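Sulfate adenylyltransferase, adenylylsulfate kinase (Thiobacillus denitrificans, PDB 3CR8) makes 3'-phosphoadenylyl sulfate from adenosine 5'-phosphosulfate and ATP, working as a hexameric APS kinase without ATP sulfurylase activity. Local coordinates at residues G11-L16 and A52-T57; Y110-L115 and A137-P142. All blocks are in the same frame, centred on the assembly; numbering follows the deposited sequence.

Contact 1 (G11-L16 and A52-T57)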
loop_
_atom_site.group_PDB
_atom_site.type_symbol
_atom_site.label_atom_id
_atom_site.label_comp_id
_atom_site.label_asym_id
_atom_site.label_seq_id
_atom_site.Cartn_x
_atom_site.Cartn_y
_atom_site.Cartn_z
ATOM N N GLY A 11 53.806 -18.033 9.092
ATOM C CA GLY A 11 54.503 -17.237 8.102
ATOM C C GLY A 11 54.161 -17.621 6.687
ATOM O O GLY A 11 54.355 -16.846 5.745
ATOM N N THR A 12 53.650 -18.832 6.529
ATOM C CA THR A 12 53.290 -19.305 5.199
ATOM C C THR A 12 52.091 -20.241 5.239
ATOM O O THR A 12 51.950 -21.034 6.180
ATOM C CB THR A 12 54.488 -19.961 4.488
ATOM O OG1 THR A 12 54.098 -21.260 4.027
ATOM C CG2 THR A 12 55.697 -20.094 5.435
ATOM N N LEU A 13 51.236 -20.136 4.222
ATOM C CA LEU A 13 49.930 -20.804 4.222
ATOM C C LEU A 13 49.980 -22.303 3.904
ATOM O O LEU A 13 50.297 -22.698 2.787
ATOM C CB LEU A 13 49.007 -20.128 3.210
ATOM C CG LEU A 13 47.534 -19.861 3.535
ATOM C CD1 LEU A 13 46.701 -20.112 2.303
ATOM C CD2 LEU A 13 46.992 -20.666 4.747
ATOM N N VAL A 14 49.643 -23.144 4.872
ATOM C CA VAL A 14 49.633 -24.583 4.632
ATOM C C VAL A 14 48.648 -24.993 3.534
ATOM O O VAL A 14 47.603 -24.372 3.351
ATOM C CB VAL A 14 49.300 -25.366 5.901
ATOM C CG1 VAL A 14 49.197 -26.839 5.574
ATOM C CG2 VAL A 14 50.340 -25.094 7.008
ATOM N N ASN A 15 49.010 -26.026 2.785
ATOM C CA ASN A 15 48.092 -26.690 1.857
ATOM C C ASN A 15 48.437 -28.172 1.729
ATOM O O ASN A 15 49.394 -28.559 1.076
ATOM C CB ASN A 15 48.078 -26.026 0.485
ATOM C CG ASN A 15 47.063 -26.648 -0.451
ATOM O OD1 ASN A 15 46.637 -27.774 -0.246
ATOM N ND2 ASN A 15 46.660 -25.908 -1.475
ATOM N N LEU A 16 47.635 -28.986 2.389
ATOM C CA LEU A 16 47.853 -30.408 2.497
ATOM C C LEU A 16 47.324 -31.150 1.263
ATOM O O LEU A 16 47.167 -32.383 1.286
ATOM C CB LEU A 16 47.159 -30.925 3.779
ATOM C CG LEU A 16 48.079 -31.141 4.969
ATOM C CD1 LEU A 16 49.108 -30.045 5.032
ATOM C CD2 LEU A 16 47.286 -31.239 6.242
ATOM N N ALA A 52 43.620 -23.318 7.425
ATOM C CA ALA A 52 42.990 -22.512 8.464
ATOM C C ALA A 52 43.801 -22.568 9.766
ATOM O O ALA A 52 43.654 -21.707 10.632
ATOM C CB ALA A 52 41.542 -22.976 8.699
ATOM N N TYR A 53 44.649 -23.591 9.885
ATOM C CA TYR A 53 45.426 -23.836 11.097
ATOM C C TYR A 53 46.921 -23.782 10.848
ATOM O O TYR A 53 47.679 -24.311 11.650
ATOM C CB TYR A 53 45.131 -25.211 11.691
ATOM C CG TYR A 53 43.724 -25.440 12.177
ATOM C CD1 TYR A 53 43.006 -24.430 12.765
ATOM C CD2 TYR A 53 43.121 -26.693 12.074
ATOM C CE1 TYR A 53 41.718 -24.659 13.218
ATOM C CE2 TYR A 53 41.839 -26.915 12.521
ATOM C CZ TYR A 53 41.151 -25.904 13.084
ATOM O OH TYR A 53 39.893 -26.113 13.550
ATOM N N SER A 54 47.335 -23.187 9.731
ATOM C CA SER A 54 48.743 -22.959 9.457
ATOM C C SER A 54 49.331 -22.389 10.707
ATOM O O SER A 54 48.755 -21.494 11.282
ATOM C CB SER A 54 48.887 -21.947 8.338
ATOM O OG SER A 54 48.110 -22.332 7.221
ATOM N N PRO A 55 50.489 -22.887 11.139
ATOM C CA PRO A 55 51.430 -23.779 10.466
ATOM C C PRO A 55 51.122 -25.292 10.532
ATOM O O PRO A 55 51.813 -26.064 9.850
ATOM C CB PRO A 55 52.726 -23.452 11.201
ATOM C CG PRO A 55 52.305 -23.246 12.596
ATOM C CD PRO A 55 50.902 -22.653 12.537
ATOM N N LEU A 56 50.124 -25.694 11.326
ATOM C CA LEU A 56 49.813 -27.112 11.494
ATOM C C LEU A 56 49.675 -27.868 10.161
ATOM O O LEU A 56 49.194 -27.337 9.146
ATOM C CB LEU A 56 48.565 -27.332 12.347
ATOM C CG LEU A 56 48.540 -26.843 13.789
ATOM C CD1 LEU A 56 47.731 -27.846 14.612
ATOM C CD2 LEU A 56 49.922 -26.657 14.378
ATOM N N THR A 57 50.096 -29.125 10.187
ATOM C CA THR A 57 50.238 -29.891 8.966
ATOM C C THR A 57 49.926 -31.365 9.219
ATOM O O THR A 57 50.162 -32.199 8.350
ATOM C CB THR A 57 51.643 -29.671 8.348
ATOM O OG1 THR A 57 51.611 -30.038 6.972
ATOM C CG2 THR A 57 52.713 -30.471 9.076
#

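Contact 2 (Y110-L115 and A137-P142)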
loop_
_atom_site.group_PDB
_atom_site.type_symbol
_atom_site.label_atom_id
_atom_site.label_comp_id
_atom_site.label_asym_id
_atom_site.label_seq_id
_atom_site.Cartn_x
_atom_site.Cartn_y
_atom_site.Cartn_z
ATOM N N TYR A 110 33.840 -41.860 0.787
ATOM C CA TYR A 110 34.585 -41.005 -0.140
ATOM C C TYR A 110 35.928 -40.627 0.484
ATOM O O TYR A 110 36.006 -40.172 1.609
ATOM C CB TYR A 110 33.772 -39.769 -0.508
ATOM C CG TYR A 110 34.428 -38.821 -1.493
ATOM C CD1 TYR A 110 34.357 -39.036 -2.853
ATOM C CD2 TYR A 110 35.095 -37.689 -1.054
ATOM C CE1 TYR A 110 34.953 -38.157 -3.749
ATOM C CE2 TYR A 110 35.693 -36.803 -1.940
ATOM C CZ TYR A 110 35.620 -37.038 -3.285
ATOM O OH TYR A 110 36.220 -36.150 -4.161
ATOM N N MET A 111 36.993 -40.830 -0.261
ATOM C CA MET A 111 38.327 -40.713 0.285
ATOM C C MET A 111 38.813 -39.274 0.269
ATOM O O MET A 111 38.677 -38.578 -0.751
ATOM C CB MET A 111 39.266 -41.628 -0.504
ATOM C CG MET A 111 40.563 -41.011 -0.918
ATOM S SD MET A 111 41.782 -41.251 0.334
ATOM C CE MET A 111 43.129 -40.379 -0.462
ATOM N N LEU A 112 39.399 -38.854 1.400
ATOM C CA LEU A 112 39.843 -37.470 1.633
ATOM C C LEU A 112 41.358 -37.297 1.757
ATOM O O LEU A 112 41.957 -36.369 1.203
ATOM C CB LEU A 112 39.199 -36.909 2.898
ATOM C CG LEU A 112 37.682 -36.936 2.995
ATOM C CD1 LEU A 112 37.211 -36.688 4.414
ATOM C CD2 LEU A 112 37.115 -35.924 2.056
ATOM N N ALA A 113 41.979 -38.180 2.515
ATOM C CA ALA A 113 43.393 -38.025 2.792
ATOM C C ALA A 113 43.920 -39.296 3.415
ATOM O O ALA A 113 43.139 -40.089 3.944
ATOM C CB ALA A 113 43.608 -36.845 3.744
ATOM N N ILE A 114 45.233 -39.507 3.347
ATOM C CA ILE A 114 45.826 -40.541 4.188
ATOM C C ILE A 114 46.582 -39.925 5.389
ATOM O O ILE A 114 47.407 -38.995 5.248
ATOM C CB ILE A 114 46.642 -41.652 3.394
ATOM C CG1 ILE A 114 48.040 -41.179 3.038
ATOM C CG2 ILE A 114 45.920 -42.097 2.128
ATOM C CD1 ILE A 114 49.005 -41.150 4.218
ATOM N N LEU A 115 46.246 -40.434 6.571
ATOM C CA LEU A 115 46.928 -40.090 7.803
ATOM C C LEU A 115 48.073 -41.069 8.039
ATOM O O LEU A 115 47.891 -42.286 8.000
ATOM C CB LEU A 115 45.945 -40.161 8.968
ATOM C CG LEU A 115 46.516 -40.019 10.372
ATOM C CD1 LEU A 115 47.285 -38.739 10.486
ATOM C CD2 LEU A 115 45.436 -40.087 11.421
ATOM N N ALA A 137 41.272 -35.117 -1.607
ATOM C CA ALA A 137 40.051 -34.372 -1.836
ATOM C C ALA A 137 39.554 -33.710 -0.559
ATOM O O ALA A 137 39.865 -34.164 0.538
ATOM C CB ALA A 137 38.987 -35.292 -2.356
ATOM N N LEU A 138 38.774 -32.637 -0.711
ATOM C CA LEU A 138 38.071 -32.024 0.412
ATOM C C LEU A 138 36.672 -32.610 0.562
ATOM O O LEU A 138 36.077 -33.082 -0.399
ATOM C CB LEU A 138 37.937 -30.510 0.235
ATOM C CG LEU A 138 39.084 -29.696 -0.346
ATOM C CD1 LEU A 138 39.296 -30.037 -1.838
ATOM C CD2 LEU A 138 38.725 -28.250 -0.192
ATOM N N PRO A 139 36.128 -32.561 1.779
ATOM C CA PRO A 139 34.743 -33.002 1.952
ATOM C C PRO A 139 33.833 -32.448 0.869
ATOM O O PRO A 139 33.878 -31.253 0.578
ATOM C CB PRO A 139 34.370 -32.421 3.316
ATOM C CG PRO A 139 35.669 -32.408 4.058
ATOM C CD PRO A 139 36.720 -32.092 3.045
ATOM N N PRO A 140 33.013 -33.314 0.256
ATOM C CA PRO A 140 32.129 -32.823 -0.802
ATOM C C PRO A 140 31.118 -31.829 -0.242
ATOM O O PRO A 140 30.494 -32.087 0.780
ATOM C CB PRO A 140 31.432 -34.093 -1.297
ATOM C CG PRO A 140 32.245 -35.224 -0.773
ATOM C CD PRO A 140 32.790 -34.740 0.529
ATOM N N HIS A 141 30.989 -30.690 -0.906
ATOM C CA HIS A 141 30.048 -29.663 -0.495
ATOM C C HIS A 141 29.275 -29.192 -1.714
ATOM O O HIS A 141 29.686 -28.247 -2.372
ATOM C CB HIS A 141 30.791 -28.449 0.078
ATOM C CG HIS A 141 31.410 -28.665 1.426
ATOM N ND1 HIS A 141 30.701 -29.148 2.511
ATOM C CD2 HIS A 141 32.664 -28.418 1.877
ATOM C CE1 HIS A 141 31.501 -29.218 3.559
ATOM N NE2 HIS A 141 32.697 -28.777 3.202
ATOM N N PRO A 142 28.151 -29.839 -2.030
ATOM C CA PRO A 142 27.366 -29.431 -3.195
ATOM C C PRO A 142 26.753 -28.056 -2.978
ATOM O O PRO A 142 26.532 -27.289 -3.909
ATOM C CB PRO A 142 26.252 -30.477 -3.224
ATOM C CG PRO A 142 26.761 -31.600 -2.412
ATOM C CD PRO A 142 27.541 -30.978 -1.342
#

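Contact 1 (G11-L16 and A52-T57)
Ser54 holds OG beside its own backbone N (chi1 -52°), where Val14 N can reach it; Val14 keeps CG2 beside its N, against the turn, while CG1 stands anti to N. This is loop-on-loop packing in the PUA-like domain, and 52-57 is shaped by a type VI turn. The Ser54-Pro55 peptide is cis, and Leu56 N closes the turn on Tyr53 O. Only one hydrogen bond joins the two segments, from Val14 N to Ser54 OG at 2.9 Å, with an N-H...O angle of 154°. The same hydroxyl is bonded to Gly51 O in its own loop, so two bonds hold it, which probably fixes its rotation. Around this bond, Leu13 brings CD2 up to OG, although its CB points away from the turn. Farther along, Leu16 and Thr57 lay their side chains across each other at about a right angle, with CD1 at the Thr57 hydroxyl and CD2 3.7 Å from Thr57 O. Met49 and Val133 also pack on Leu16, so an alanine here would probably open a gap between the helix 39-50, the strand 126-135 and Thr57. Between the two ends of the contact, Val14 CG2 sits against two successive carbonyl oxygens of the turn, 3.3 Å from both Pro55 O and Leu56 O.

Contact 2 (Y110-L115 and A137-P142)
Backbone pairing comes first: Ala137 N donates to Leu112 O across 3.2 Å, with an N-H...O angle of 158°. The donor is tilted 28° out of the carbonyl plane. Leu112 also bonds through its backbone to Ala136, so the antiparallel pairing of strands 111-117 and 126-135 runs just past the end of the second strand. On its other flank Leu112 forms a classic beta bulge with Ala113, both facing Leu104. The CA-H of Leu112 also comes near Ala137 O, at a poor angle.

The aromatic contacts belong to Tyr110. Its CG stands anti to the backbone N (chi1 -179°), which swings the ring toward the loop. Pro140 covers one face in a CH-pi contact, CG of Pro140 lying 4.2 Å from the centroid of the Tyr110 ring. Ring and proline run alongside one another, pointing opposite ways. Ala137 reaches the ring obliquely, its CB 3.6 Å from CE2 and 3.4 Å from OH of Tyr110.

Aliphatic packing completes the set, as Leu112 CD2 lies 4.0 Å from Pro139 CD. Leu45 and Glu46 of helix 39-50 touch Leu112 and Pro139 respectively.

Neither Pro139 nor Pro140 has an N-H to give, so beyond Ala137 the ladder cannot use those two nitrogens as donors, and carbon-to-carbon contact with Tyr110 and Leu112 takes over.

How the contacts relate
From the N terminus, the chain lays down 11-16, runs through helix 22-30, strand 34-36 and helix 39-50, and returns at 52-57, where contact 1 closes that largely helical loop. Strand 34-36 within this loop already belongs to the mixed sheet, which the chain rejoins at strand 58-59. Contact 2 opens at 110-115 and closes at 137-142 after an almost wholly beta excursion through strands 119-123 and 126-135. The contacts are therefore in series, neither nesting nor crossing. Both lie in the PUA-like domain, their centres about 18 Å apart and their nearest atoms about 6 Å apart. Helix 39-50 and strand 126-135 join them: contact 1 packs on both, and contact 2 uses the same helix and strand.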